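PDB 4R3U: 2-hydroxyisobutanoyl-CoA mutase large subunit from Aquincola tertiaricarbonis, which catalyses, together with the small cobalamin-binding subunit, the interconversion of 2-hydroxyisobutyryl-CoA and (S)-3-hydroxybutyryl-CoA. Local coordinates for residues A[212-216]-A[217-221]; A[253-256]-A[257-261]; A[444-447]-A[448-452]; A[452-455]-A[456-460]. All coordinates share one frame; numbering follows the deposited sequence.

All four contacts are single helical turns or caps, lying in numerical order along the chain. Contacts 1 and 2 follow barrel strands 206-208 and 252-253; their centres are about 10 Å apart, and Gln-219 and Lys-214 pack on His-256 beside the cobalamin and the acyl-CoA. Contact 3, on helix 446-451, lies farther out, with its centre about 22 Å from that of the chain. Contact 4 opens helix 454-472, shares Gln-452 with contact 3 and touches the other three contacts. Contacts 2 and 3 stay about 9 Å apart at their nearest atoms. Met-217 packs on Ile-450 and Phe-455, and Ile-459 on Ala-260, tying helices 446-451 and 454-472 to the two short active-site helices.

Contact 1 of 4, residues A[212-216]-A[217-221]; sequences ILKEY and MAQKE
Glu-215 reaches forward along the last turn of its helix, its carboxylate taking N-H groups from Gln-219 and Glu-221. Its chain is bent about the CB-CG bond (chi2 -57°), which swings the carboxylate in beside Gln-219. Glu-215 OE2 takes a nearly straight bond from Gln-219 NE2 (2.8 Å) through its syn lone pair, with amide and carboxylate nearly coplanar. Glu-215 OE1 uses its anti lone pair for the backbone N of Glu-221 at 2.7 Å. Lys-214 NZ makes a salt bridge to Glu-215 OE2 as well, so two donors hold that oxygen and restrain the carboxylate's rotation. Gln-219 is extended, its CG trans to the backbone N (chi1 -176°), and runs alongside Glu-215.

This is the C-terminal end of helix 213-219, in sequence between barrel strand 206-208 and helix 226-243. A wider pi-type turn lets Lys-214 O accept both Ala-218 N (2.6 Å) and Gln-219 N (3.0 Å). Lys-220 then leaves the helix with positive phi, while its N still bonds Glu-215 O at 2.8 Å. Ala-218 O is hydrogen-bonded to cobalamin, and Gln-219 touches both cofactor and acyl-CoA. The carboxylate of Glu-221 turns to Asn-180; Lys-220 NZ bridges to Asp-30 of the small subunit and to Glu-569.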
loop_
_atom_site.group_PDB
_atom_site.type_symbol
_atom_site.label_atom_id
_atom_site.label_comp_id
_atom_site.label_asym_id
_atom_site.label_seq_id
_atom_site.Cartn_x
_atom_site.Cartn_y
_atom_site.Cartn_z
ATOM N N ILE A 212 -11.116 14.994 -27.363
ATOM C CA ILE A 212 -11.352 14.120 -28.517
ATOM C C ILE A 212 -10.076 13.574 -29.171
ATOM O O ILE A 212 -10.088 12.472 -29.702
ATOM C CB ILE A 212 -12.346 14.754 -29.511
ATOM C CG1 ILE A 212 -13.065 13.700 -30.352
ATOM C CG2 ILE A 212 -11.700 15.873 -30.365
ATOM C CD1 ILE A 212 -14.167 12.976 -29.648
ATOM N N LEU A 213 -8.978 14.306 -29.102
ATOM C CA LEU A 213 -7.719 13.859 -29.702
ATOM C C LEU A 213 -7.256 12.511 -29.136
ATOM O O LEU A 213 -6.876 11.611 -29.900
ATOM C CB LEU A 213 -6.642 14.976 -29.664
ATOM C CG LEU A 213 -7.030 16.315 -30.416
ATOM C CD1 LEU A 213 -6.055 17.422 -30.153
ATOM C CD2 LEU A 213 -7.197 16.121 -31.900
ATOM N N LYS A 214 -7.451 12.316 -27.828
ATOM C CA LYS A 214 -7.084 11.081 -27.161
ATOM C C LYS A 214 -8.043 9.949 -27.493
ATOM O O LYS A 214 -7.709 8.793 -27.276
ATOM C CB LYS A 214 -6.922 11.309 -25.639
ATOM C CG LYS A 214 -8.190 11.631 -24.876
ATOM C CD LYS A 214 -8.847 10.416 -24.250
ATOM C CE LYS A 214 -9.905 10.864 -23.268
ATOM N NZ LYS A 214 -11.143 11.404 -23.923
ATOM N N GLU A 215 -9.250 10.283 -27.999
ATOM C CA GLU A 215 -10.272 9.313 -28.428
ATOM C C GLU A 215 -9.824 8.660 -29.730
ATOM O O GLU A 215 -9.893 7.444 -29.853
ATOM C CB GLU A 215 -11.636 10.001 -28.595
ATOM C CG GLU A 215 -12.290 10.407 -27.267
ATOM C CD GLU A 215 -12.506 9.268 -26.291
ATOM O OE1 GLU A 215 -12.745 8.135 -26.751
ATOM O OE2 GLU A 215 -12.334 9.481 -25.073
ATOM N N TYR A 216 -9.291 9.467 -30.675
ATOM C CA TYR A 216 -8.755 8.940 -31.939
ATOM C C TYR A 216 -7.498 8.105 -31.680
ATOM O O TYR A 216 -7.299 7.053 -32.288
ATOM C CB TYR A 216 -8.466 10.076 -32.940
ATOM C CG TYR A 216 -9.702 10.850 -33.339
ATOM C CD1 TYR A 216 -10.703 10.261 -34.109
ATOM C CD2 TYR A 216 -9.868 12.178 -32.962
ATOM C CE1 TYR A 216 -11.859 10.965 -34.456
ATOM C CE2 TYR A 216 -11.014 12.895 -33.313
ATOM C CZ TYR A 216 -12.013 12.282 -34.050
ATOM O OH TYR A 216 -13.151 12.984 -34.382
ATOM N N MET A 217 -6.673 8.585 -30.750
ATOM C CA MET A 217 -5.419 8.003 -30.319
ATOM C C MET A 217 -5.645 6.711 -29.502
ATOM O O MET A 217 -4.950 5.709 -29.725
ATOM C CB MET A 217 -4.704 9.018 -29.401
ATOM C CG MET A 217 -3.918 10.073 -30.087
ATOM S SD MET A 217 -2.817 10.821 -28.851
ATOM C CE MET A 217 -2.277 12.235 -29.762
ATOM N N ALA A 218 -6.554 6.756 -28.508
ATOM C CA ALA A 218 -6.710 5.656 -27.554
ATOM C C ALA A 218 -8.093 5.209 -27.101
ATOM O O ALA A 218 -8.292 4.017 -27.040
ATOM C CB ALA A 218 -5.829 5.908 -26.331
ATOM N N GLN A 219 -8.988 6.108 -26.644
ATOM C CA GLN A 219 -10.247 5.624 -26.067
ATOM C C GLN A 219 -11.333 5.133 -27.048
ATOM O O GLN A 219 -12.184 4.308 -26.685
ATOM C CB GLN A 219 -10.753 6.514 -24.927
ATOM C CG GLN A 219 -12.019 5.953 -24.267
ATOM C CD GLN A 219 -12.292 6.504 -22.922
ATOM O OE1 GLN A 219 -12.396 5.747 -21.974
ATOM N NE2 GLN A 219 -12.425 7.832 -22.812
ATOM N N LYS A 220 -11.235 5.585 -28.311
ATOM C CA LYS A 220 -12.070 5.170 -29.443
ATOM C C LYS A 220 -13.576 5.553 -29.389
ATOM O O LYS A 220 -14.428 4.879 -29.991
ATOM C CB LYS A 220 -11.805 3.693 -29.789
ATOM C CG LYS A 220 -10.326 3.307 -29.823
ATOM C CD LYS A 220 -9.533 4.000 -30.932
ATOM C CE LYS A 220 -8.089 3.606 -30.926
ATOM N NZ LYS A 220 -7.790 2.665 -32.022
ATOM N N GLU A 221 -13.881 6.679 -28.718
ATOM C CA GLU A 221 -15.239 7.220 -28.660
ATOM C C GLU A 221 -15.271 8.437 -29.560
ATOM O O GLU A 221 -14.709 9.465 -29.227
ATOM C CB GLU A 221 -15.656 7.597 -27.225
ATOM C CG GLU A 221 -15.495 6.468 -26.220
ATOM C CD GLU A 221 -15.643 6.865 -24.773
ATOM O OE1 GLU A 221 -15.906 8.058 -24.499
ATOM O OE2 GLU A 221 -15.470 5.981 -23.903
#

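Contact 2 of 4, residues A[253-256]-A[257-261]; sequences SGYH and ISEAG. With 3HC (3-hydroxybutanoyl-coenzyme A), chain E.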
loop_
_atom_site.group_PDB
_atom_site.type_symbol
_atom_site.label_atom_id
_atom_site.label_comp_id
_atom_site.label_asym_id
_atom_site.label_seq_id
_atom_site.Cartn_x
_atom_site.Cartn_y
_atom_site.Cartn_z
ATOM N N SER A 253 -6.251 14.156 -21.450
ATOM C CA SER A 253 -5.960 12.860 -20.840
ATOM C C SER A 253 -4.815 11.994 -21.348
ATOM O O SER A 253 -4.649 11.784 -22.543
ATOM C CB SER A 253 -7.237 12.028 -20.722
ATOM O OG SER A 253 -8.387 12.806 -20.433
ATOM N N GLY A 254 -4.096 11.421 -20.399
ATOM C CA GLY A 254 -3.013 10.481 -20.663
ATOM C C GLY A 254 -3.378 9.076 -20.216
ATOM O O GLY A 254 -2.881 8.097 -20.786
ATOM N N TYR A 255 -4.302 8.988 -19.221
ATOM C CA TYR A 255 -4.789 7.735 -18.671
ATOM C C TYR A 255 -5.079 6.646 -19.735
ATOM O O TYR A 255 -4.568 5.521 -19.649
ATOM C CB TYR A 255 -6.030 7.971 -17.770
ATOM C CG TYR A 255 -6.520 6.699 -17.096
ATOM C CD1 TYR A 255 -5.937 6.241 -15.913
ATOM C CD2 TYR A 255 -7.511 5.910 -17.682
ATOM C CE1 TYR A 255 -6.310 5.025 -15.341
ATOM C CE2 TYR A 255 -7.902 4.696 -17.113
ATOM C CZ TYR A 255 -7.298 4.254 -15.942
ATOM O OH TYR A 255 -7.684 3.059 -15.368
ATOM N N HIS A 256 -5.921 6.993 -20.714
ATOM C CA HIS A 256 -6.385 6.113 -21.776
ATOM C C HIS A 256 -5.271 5.720 -22.706
ATOM O O HIS A 256 -5.297 4.605 -23.221
ATOM C CB HIS A 256 -7.543 6.769 -22.526
ATOM C CG HIS A 256 -8.507 7.465 -21.614
ATOM N ND1 HIS A 256 -8.304 8.788 -21.218
ATOM C CD2 HIS A 256 -9.627 6.997 -21.019
ATOM C CE1 HIS A 256 -9.317 9.077 -20.419
ATOM N NE2 HIS A 256 -10.142 8.036 -20.274
ATOM N N ILE A 257 -4.296 6.645 -22.946
ATOM C CA ILE A 257 -3.119 6.394 -23.777
ATOM C C ILE A 257 -2.311 5.294 -23.067
ATOM O O ILE A 257 -1.961 4.292 -23.703
ATOM C CB ILE A 257 -2.305 7.711 -24.067
ATOM C CG1 ILE A 257 -3.103 8.685 -24.989
ATOM C CG2 ILE A 257 -0.900 7.423 -24.667
ATOM C CD1 ILE A 257 -2.755 10.169 -24.824
ATOM N N SER A 258 -2.085 5.444 -21.736
ATOM C CA SER A 258 -1.376 4.424 -20.946
ATOM C C SER A 258 -2.121 3.079 -20.977
ATOM O O SER A 258 -1.533 2.039 -21.295
ATOM C CB SER A 258 -1.210 4.881 -19.502
ATOM O OG SER A 258 -0.418 3.947 -18.791
ATOM N N GLU A 259 -3.413 3.115 -20.626
ATOM C CA GLU A 259 -4.283 1.939 -20.562
ATOM C C GLU A 259 -4.481 1.216 -21.913
ATOM O O GLU A 259 -4.750 0.002 -21.922
ATOM C CB GLU A 259 -5.593 2.282 -19.861
ATOM C CG GLU A 259 -5.393 2.583 -18.389
ATOM C CD GLU A 259 -5.303 1.370 -17.489
ATOM O OE1 GLU A 259 -4.295 1.246 -16.758
ATOM O OE2 GLU A 259 -6.224 0.523 -17.541
ATOM N N ALA A 260 -4.299 1.954 -23.038
ATOM C CA ALA A 260 -4.326 1.409 -24.398
ATOM C C ALA A 260 -3.003 0.629 -24.683
ATOM O O ALA A 260 -2.882 0.005 -25.733
ATOM C CB ALA A 260 -4.508 2.526 -25.415
ATOM N N GLY A 261 -2.017 0.762 -23.782
ATOM C CA GLY A 261 -0.730 0.076 -23.818
ATOM C C GLY A 261 0.515 0.919 -23.939
ATOM O O GLY A 261 1.567 0.396 -24.324
HETATM N N1A 3HC E . -5.250 25.900 -0.944
HETATM C C2A 3HC E . -6.330 26.848 -1.302
HETATM N N3A 3HC E . -7.263 26.281 -2.285
HETATM C C4A 3HC E . -7.111 25.023 -2.765
HETATM C C5A 3HC E . -6.088 24.230 -2.384
HETATM C C6A 3HC E . -5.167 24.680 -1.503
HETATM N N6A 3HC E . -4.177 23.853 -1.167
HETATM N N7A 3HC E . -6.230 23.065 -3.022
HETATM C C8A 3HC E . -7.323 23.133 -3.777
HETATM N N9A 3HC E . -7.848 24.347 -3.644
HETATM C C1B 3HC E . -9.072 24.920 -4.281
HETATM C C2B 3HC E . -8.942 25.047 -5.785
HETATM O O2B 3HC E . -8.330 26.285 -6.161
HETATM C C3B 3HC E . -10.390 24.965 -6.237
HETATM O O3B 3HC E . -11.050 26.247 -6.090
HETATM P P3B 3HC E . -12.011 26.885 -7.221
HETATM O O7A 3HC E . -13.093 25.888 -7.341
HETATM O O8A 3HC E . -12.415 28.163 -6.586
HETATM O O9A 3HC E . -11.100 27.010 -8.381
HETATM C C4B 3HC E . -11.017 23.994 -5.243
HETATM O O4B 3HC E . -10.181 24.023 -4.046
HETATM C C5B 3HC E . -11.122 22.579 -5.839
HETATM O O5B 3HC E . -9.813 21.972 -5.909
HETATM P P1A 3HC E . -9.093 21.533 -7.303
HETATM O O1A 3HC E . -9.591 22.336 -8.454
HETATM O O2A 3HC E . -7.640 21.476 -7.069
HETATM O O3A 3HC E . -9.638 19.985 -7.330
HETATM P P2A 3HC E . -10.910 19.396 -8.153
HETATM O O4A 3HC E . -11.037 17.971 -7.817
HETATM O O5A 3HC E . -12.099 20.271 -8.012
HETATM O O6A 3HC E . -10.386 19.552 -9.637
HETATM C CBP 3HC E . -9.421 18.900 -11.762
HETATM C CCP 3HC E . -9.333 18.770 -10.226
HETATM C CDP 3HC E . -9.067 20.354 -12.100
HETATM C CEP 3HC E . -8.365 17.996 -12.410
HETATM C CAP 3HC E . -10.861 18.567 -12.278
HETATM O OAP 3HC E . -11.053 18.794 -13.692
HETATM C C9P 3HC E . -11.472 17.213 -11.816
HETATM O O9P 3HC E . -12.092 17.122 -10.755
HETATM N N8P 3HC E . -11.367 16.191 -12.680
HETATM C C7P 3HC E . -11.966 14.883 -12.385
HETATM C C6P 3HC E . -11.926 13.994 -13.619
HETATM C C5P 3HC E . -12.445 12.581 -13.335
HETATM O O5P 3HC E . -12.751 12.199 -12.202
HETATM N N4P 3HC E . -12.528 11.825 -14.435
HETATM C C3P 3HC E . -12.977 10.440 -14.396
HETATM C C2P 3HC E . -12.403 9.743 -15.600
HETATM S S1P 3HC E . -12.815 7.971 -15.612
HETATM C C1 3HC E . -12.016 7.564 -17.173
HETATM O O1 3HC E . -12.072 8.274 -18.175
HETATM C C2 3HC E . -11.152 6.291 -17.189
HETATM C C3 3HC E . -11.992 5.016 -17.296
HETATM O O3 3HC E . -12.915 4.967 -16.214
HETATM C C4 3HC E . -12.734 4.945 -18.640
HETATM O O HOH W 1 -8.605 1.587 -17.301
#
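Glu-259 lies across the ring of Tyr-255 one helical turn away, and this CH-pi contact is the main side-chain touch of the turn. CG of Glu-259 stands over one face, 3.8 Å from the centroid of the Tyr-255 ring and 24° off its normal. With chi1 at -176°, the Tyr-255 ring is carried forward along the helix, alongside Glu-259. The Glu-259 chain bends beyond CG, bringing its carboxylate to within 17° of parallel to the ring.

Water joins the same two side chains at their polar ends. It lies 2.6 Å from Tyr-255 OH and donates to Glu-259 OE2, while OE1 is taken up by the backbone N of Ala-347.

Among the backbone bonds, Ser-258 N reaches Gly-254 O at 2.9 Å and Glu-259 N reaches Tyr-255 O at 2.8 Å, both close to straight. Gly-261, with positive phi, closes the short helix in a Schellman motif. Beneath the first turn, the CD1 methyl of Ile-257 rests 3.4 Å from Ser-253 O.

Substrate contacts come from the two aromatic residues. His-256 NE2 donates to O1, the thioester carbonyl oxygen of the acyl-CoA, at 2.9 Å, with O1 at the ring edge and in its plane. Tyr-255 CE2 comes within 3.6 Å of C2 in the acyl chain, and Tyr-255 also touches 5'-deoxyadenosine. Arg-295, Thr-207 and Arg-246 are among the groups binding the rest of the ligand. A short helix placed directly after strand 252-253, carrying ligand-binding side chains at the C-terminal mouth, is characteristic of an active site in a TIM barrel.

Contact 3 of 4, residues A[444-447]-A[448-452]; sequences GGTI and KLIEQ
Gly-445 O accepts Leu-449 N at 3.2 Å to start the short helix 446-451, and Thr-446 O and Ile-447 O follow in turn with Ile-450 N (2.8 Å) and Glu-451 N (2.9 Å). Two glycines in a row form the junction. Gly-444 closes the preceding helix with positive phi in a Schellman motif, and Gly-445, also at positive phi, stands at the N-cap position, so one helix ends and the next begins within two residues.

On the buried side Thr-446 and Ile-450 run side by side, pointing the same way, and their methyls CG2 and CD1 meet at 3.7 Å. OG1 of Thr-446 lies beside the backbone N (chi1 -61°), making weak hydrogen bonds with Thr-277 and Ala-273 O, which leaves CG2 on the far side from that N, facing Ile-450. Ile-447 and Glu-451 cross at an angle. The CG2 branch of Ile-447 comes within 3.5 Å of Glu-451 OE2, a carbon-to-oxygen touch with no polar bond, and the Glu-451 chain extends outward beyond CG.

Lys-448 lies on the exposed side. Its chain bends at three successive torsions, so that it curls back instead of reaching outward: CG sits 3.3 Å from Gly-444 O, and NZ ends up 4.1 Å from the CG2 methyl of Ile-447.

The apolar face of this helix looks inward. Ile-450 packs on Leu-213, Tyr-216 and Met-217 of helix 213-219 and, with Ile-447 and Glu-451, on Ile-226 of helix 226-243; Leu-449 turns instead to helix 454-472, and Thr-446 touches helix 264-283.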
loop_
_atom_site.group_PDB
_atom_site.type_symbol
_atom_site.label_atom_id
_atom_site.label_comp_id
_atom_site.label_asym_id
_atom_site.label_seq_id
_atom_site.Cartn_x
_atom_site.Cartn_y
_atom_site.Cartn_z
ATOM N N GLY A 444 4.692 17.219 -38.825
ATOM C CA GLY A 444 3.493 17.894 -39.309
ATOM C C GLY A 444 2.331 18.094 -38.355
ATOM O O GLY A 444 1.223 18.426 -38.793
ATOM N N GLY A 445 2.560 17.905 -37.060
ATOM C CA GLY A 445 1.502 18.130 -36.085
ATOM C C GLY A 445 0.724 16.898 -35.680
ATOM O O GLY A 445 0.819 15.841 -36.308
ATOM N N THR A 446 -0.081 17.071 -34.633
ATOM C CA THR A 446 -0.880 16.054 -33.975
ATOM C C THR A 446 -1.881 15.440 -34.908
ATOM O O THR A 446 -1.834 14.232 -35.107
ATOM C CB THR A 446 -1.471 16.631 -32.681
ATOM O OG1 THR A 446 -0.412 17.007 -31.809
ATOM C CG2 THR A 446 -2.391 15.699 -31.985
ATOM N N ILE A 447 -2.783 16.262 -35.476
ATOM C CA ILE A 447 -3.856 15.833 -36.381
ATOM C C ILE A 447 -3.365 14.991 -37.539
ATOM O O ILE A 447 -3.898 13.898 -37.741
ATOM C CB ILE A 447 -4.861 16.960 -36.740
ATOM C CG1 ILE A 447 -5.545 17.457 -35.442
ATOM C CG2 ILE A 447 -5.906 16.464 -37.760
ATOM C CD1 ILE A 447 -6.467 18.567 -35.593
ATOM N N LYS A 448 -2.293 15.431 -38.219
ATOM C CA LYS A 448 -1.690 14.690 -39.337
ATOM C C LYS A 448 -1.155 13.320 -38.907
ATOM O O LYS A 448 -1.400 12.331 -39.598
ATOM C CB LYS A 448 -0.588 15.507 -40.046
ATOM C CG LYS A 448 -1.048 16.860 -40.605
ATOM C CD LYS A 448 -2.222 16.861 -41.648
ATOM C CE LYS A 448 -3.571 17.380 -41.122
ATOM N NZ LYS A 448 -3.495 18.650 -40.314
ATOM N N LEU A 449 -0.476 13.266 -37.743
ATOM C CA LEU A 449 0.084 12.049 -37.161
ATOM C C LEU A 449 -1.004 11.106 -36.677
ATOM O O LEU A 449 -0.802 9.894 -36.730
ATOM C CB LEU A 449 1.083 12.390 -36.045
ATOM C CG LEU A 449 2.576 12.501 -36.411
ATOM C CD1 LEU A 449 2.780 13.115 -37.774
ATOM C CD2 LEU A 449 3.326 13.308 -35.370
ATOM N N ILE A 450 -2.158 11.652 -36.233
ATOM C CA ILE A 450 -3.343 10.882 -35.830
ATOM C C ILE A 450 -3.910 10.277 -37.111
ATOM O O ILE A 450 -4.203 9.082 -37.140
ATOM C CB ILE A 450 -4.393 11.746 -35.049
ATOM C CG1 ILE A 450 -3.927 12.019 -33.593
ATOM C CG2 ILE A 450 -5.786 11.109 -35.078
ATOM C CD1 ILE A 450 -4.816 13.014 -32.767
ATOM N N GLU A 451 -3.980 11.085 -38.196
ATOM C CA GLU A 451 -4.436 10.622 -39.512
ATOM C C GLU A 451 -3.492 9.551 -40.111
ATOM O O GLU A 451 -3.955 8.684 -40.850
ATOM C CB GLU A 451 -4.607 11.800 -40.476
ATOM C CG GLU A 451 -5.801 12.690 -40.170
ATOM C CD GLU A 451 -5.857 14.020 -40.909
ATOM O OE1 GLU A 451 -4.907 14.340 -41.665
ATOM O OE2 GLU A 451 -6.856 14.752 -40.716
ATOM N N GLN A 452 -2.182 9.607 -39.789
ATOM C CA GLN A 452 -1.181 8.632 -40.267
ATOM C C GLN A 452 -1.147 7.383 -39.329
ATOM O O GLN A 452 -0.456 6.408 -39.636
ATOM C CB GLN A 452 0.230 9.273 -40.329
ATOM C CG GLN A 452 0.460 10.329 -41.431
ATOM C CD GLN A 452 1.762 11.130 -41.256
ATOM O OE1 GLN A 452 2.759 10.651 -40.687
ATOM N NE2 GLN A 452 1.795 12.373 -41.745
#

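Contact 4 of 4, residues A[452-455]-A[456-460]; sequences QGWF and QKQIA
Trp-454 and Gln-458, one turn apart, meet with the amide nitrogen over the indole. Gln-458 NE2 hangs 2.9 Å above the Trp-454 ring plane, toward the rim, nearest Trp-454 CH2 at 3.1 Å. The amide stands steeply on the indole, the two planes 71° apart, end-on rather than flat. Chi1 of Trp-454 (-176°) sends the indole out from the side of the helix, where the extended Gln-458 chain reaches back over it. Both residues are partly exposed and lie between the buried Phe-455 side and the exposed Lys-457 side.

The inner side is the tight one. Phe-455 is buried, with Trp-454 CE3 above the centre of one face, and it meets Phe-270 of helix 264-283 edge-to-face. Its carbonyl oxygen takes Ile-459 N at 3.0 Å and a weak second bond from Gln-458 N, while CG1 of Ile-459 lies 3.3 Å from that same O of Phe-455. Gln-456 bends at chi2 (88°) and doubles back over the start of the helix. Gln-456 OE1 then lies 3.3 Å from Phe-455 CB, near the plane of the Phe-455 ring, and its NE2 is 3.5 Å from Gly-453 CA and hydrogen-bonds Ile-450 O in the helix before.

Toward solvent the contact thins out. Lys-457 lies extended past Gly-453 O, which its own N bonds at 3.0 Å, and its NZ comes no closer than 3.5 Å to Gln-452 O. The amide end of exposed Gln-452 leads away from the turn.

Gly-453, at positive phi, both completes a Schellman motif on helix 446-451 and occupies the N-cap position of helix 454-472: a helix-to-helix corner turning on a single glycine.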
loop_
_atom_site.group_PDB
_atom_site.type_symbol
_atom_site.label_atom_id
_atom_site.label_comp_id
_atom_site.label_asym_id
_atom_site.label_seq_id
_atom_site.Cartn_x
_atom_site.Cartn_y
_atom_site.Cartn_z
ATOM N N GLN A 452 -2.182 9.607 -39.789
ATOM C CA GLN A 452 -1.181 8.632 -40.267
ATOM C C GLN A 452 -1.147 7.383 -39.329
ATOM O O GLN A 452 -0.456 6.408 -39.636
ATOM C CB GLN A 452 0.230 9.273 -40.329
ATOM C CG GLN A 452 0.460 10.329 -41.431
ATOM C CD GLN A 452 1.762 11.130 -41.256
ATOM O OE1 GLN A 452 2.759 10.651 -40.687
ATOM N NE2 GLN A 452 1.795 12.373 -41.745
ATOM N N GLY A 453 -1.840 7.467 -38.181
ATOM C CA GLY A 453 -1.887 6.435 -37.150
ATOM C C GLY A 453 -0.576 6.241 -36.413
ATOM O O GLY A 453 -0.320 5.157 -35.880
ATOM N N TRP A 454 0.260 7.294 -36.381
ATOM C CA TRP A 454 1.594 7.315 -35.789
ATOM C C TRP A 454 1.622 7.093 -34.266
ATOM O O TRP A 454 2.467 6.330 -33.774
ATOM C CB TRP A 454 2.304 8.621 -36.181
ATOM C CG TRP A 454 3.730 8.761 -35.717
ATOM C CD1 TRP A 454 4.854 8.352 -36.375
ATOM C CD2 TRP A 454 4.183 9.460 -34.545
ATOM N NE1 TRP A 454 5.977 8.745 -35.681
ATOM C CE2 TRP A 454 5.593 9.429 -34.559
ATOM C CE3 TRP A 454 3.527 10.122 -33.490
ATOM C CZ2 TRP A 454 6.360 10.041 -33.566
ATOM C CZ3 TRP A 454 4.285 10.707 -32.492
ATOM C CH2 TRP A 454 5.686 10.680 -32.543
ATOM N N PHE A 455 0.740 7.784 -33.530
ATOM C CA PHE A 455 0.632 7.695 -32.076
ATOM C C PHE A 455 0.207 6.313 -31.694
ATOM O O PHE A 455 0.847 5.685 -30.858
ATOM C CB PHE A 455 -0.397 8.721 -31.539
ATOM C CG PHE A 455 0.033 10.165 -31.689
ATOM C CD1 PHE A 455 0.961 10.731 -30.811
ATOM C CD2 PHE A 455 -0.482 10.959 -32.708
ATOM C CE1 PHE A 455 1.364 12.060 -30.957
ATOM C CE2 PHE A 455 -0.113 12.298 -32.818
ATOM C CZ PHE A 455 0.811 12.840 -31.947
ATOM N N GLN A 456 -0.875 5.848 -32.332
ATOM C CA GLN A 456 -1.539 4.554 -32.174
ATOM C C GLN A 456 -0.558 3.397 -32.460
ATOM O O GLN A 456 -0.601 2.396 -31.749
ATOM C CB GLN A 456 -2.802 4.456 -33.081
ATOM C CG GLN A 456 -3.797 5.662 -33.012
ATOM C CD GLN A 456 -3.550 6.867 -33.957
ATOM O OE1 GLN A 456 -2.589 7.647 -33.823
ATOM N NE2 GLN A 456 -4.485 7.110 -34.881
ATOM N N LYS A 457 0.340 3.540 -33.454
ATOM C CA LYS A 457 1.300 2.484 -33.783
ATOM C C LYS A 457 2.355 2.368 -32.699
ATOM O O LYS A 457 2.781 1.257 -32.374
ATOM C CB LYS A 457 1.917 2.667 -35.175
ATOM C CG LYS A 457 0.998 2.172 -36.293
ATOM C CD LYS A 457 1.404 2.710 -37.686
ATOM C CE LYS A 457 0.412 2.343 -38.765
ATOM N NZ LYS A 457 0.681 3.078 -40.031
ATOM N N GLN A 458 2.725 3.508 -32.093
ATOM C CA GLN A 458 3.695 3.521 -31.018
ATOM C C GLN A 458 3.137 2.886 -29.760
ATOM O O GLN A 458 3.826 2.077 -29.133
ATOM C CB GLN A 458 4.180 4.930 -30.758
ATOM C CG GLN A 458 5.382 5.325 -31.598
ATOM C CD GLN A 458 5.814 6.682 -31.146
ATOM O OE1 GLN A 458 6.540 6.853 -30.142
ATOM N NE2 GLN A 458 5.240 7.677 -31.793
ATOM N N ILE A 459 1.874 3.217 -29.420
ATOM C CA ILE A 459 1.134 2.663 -28.282
ATOM C C ILE A 459 1.048 1.125 -28.453
ATOM O O ILE A 459 1.403 0.379 -27.534
ATOM C CB ILE A 459 -0.274 3.314 -28.164
ATOM C CG1 ILE A 459 -0.177 4.829 -27.876
ATOM C CG2 ILE A 459 -1.087 2.627 -27.081
ATOM C CD1 ILE A 459 -1.502 5.673 -28.087
ATOM N N ALA A 460 0.618 0.672 -29.656
ATOM C CA ALA A 460 0.448 -0.745 -30.005
ATOM C C ALA A 460 1.730 -1.567 -29.873
ATOM O O ALA A 460 1.677 -2.744 -29.517
ATOM C CB ALA A 460 -0.140 -0.883 -31.394
#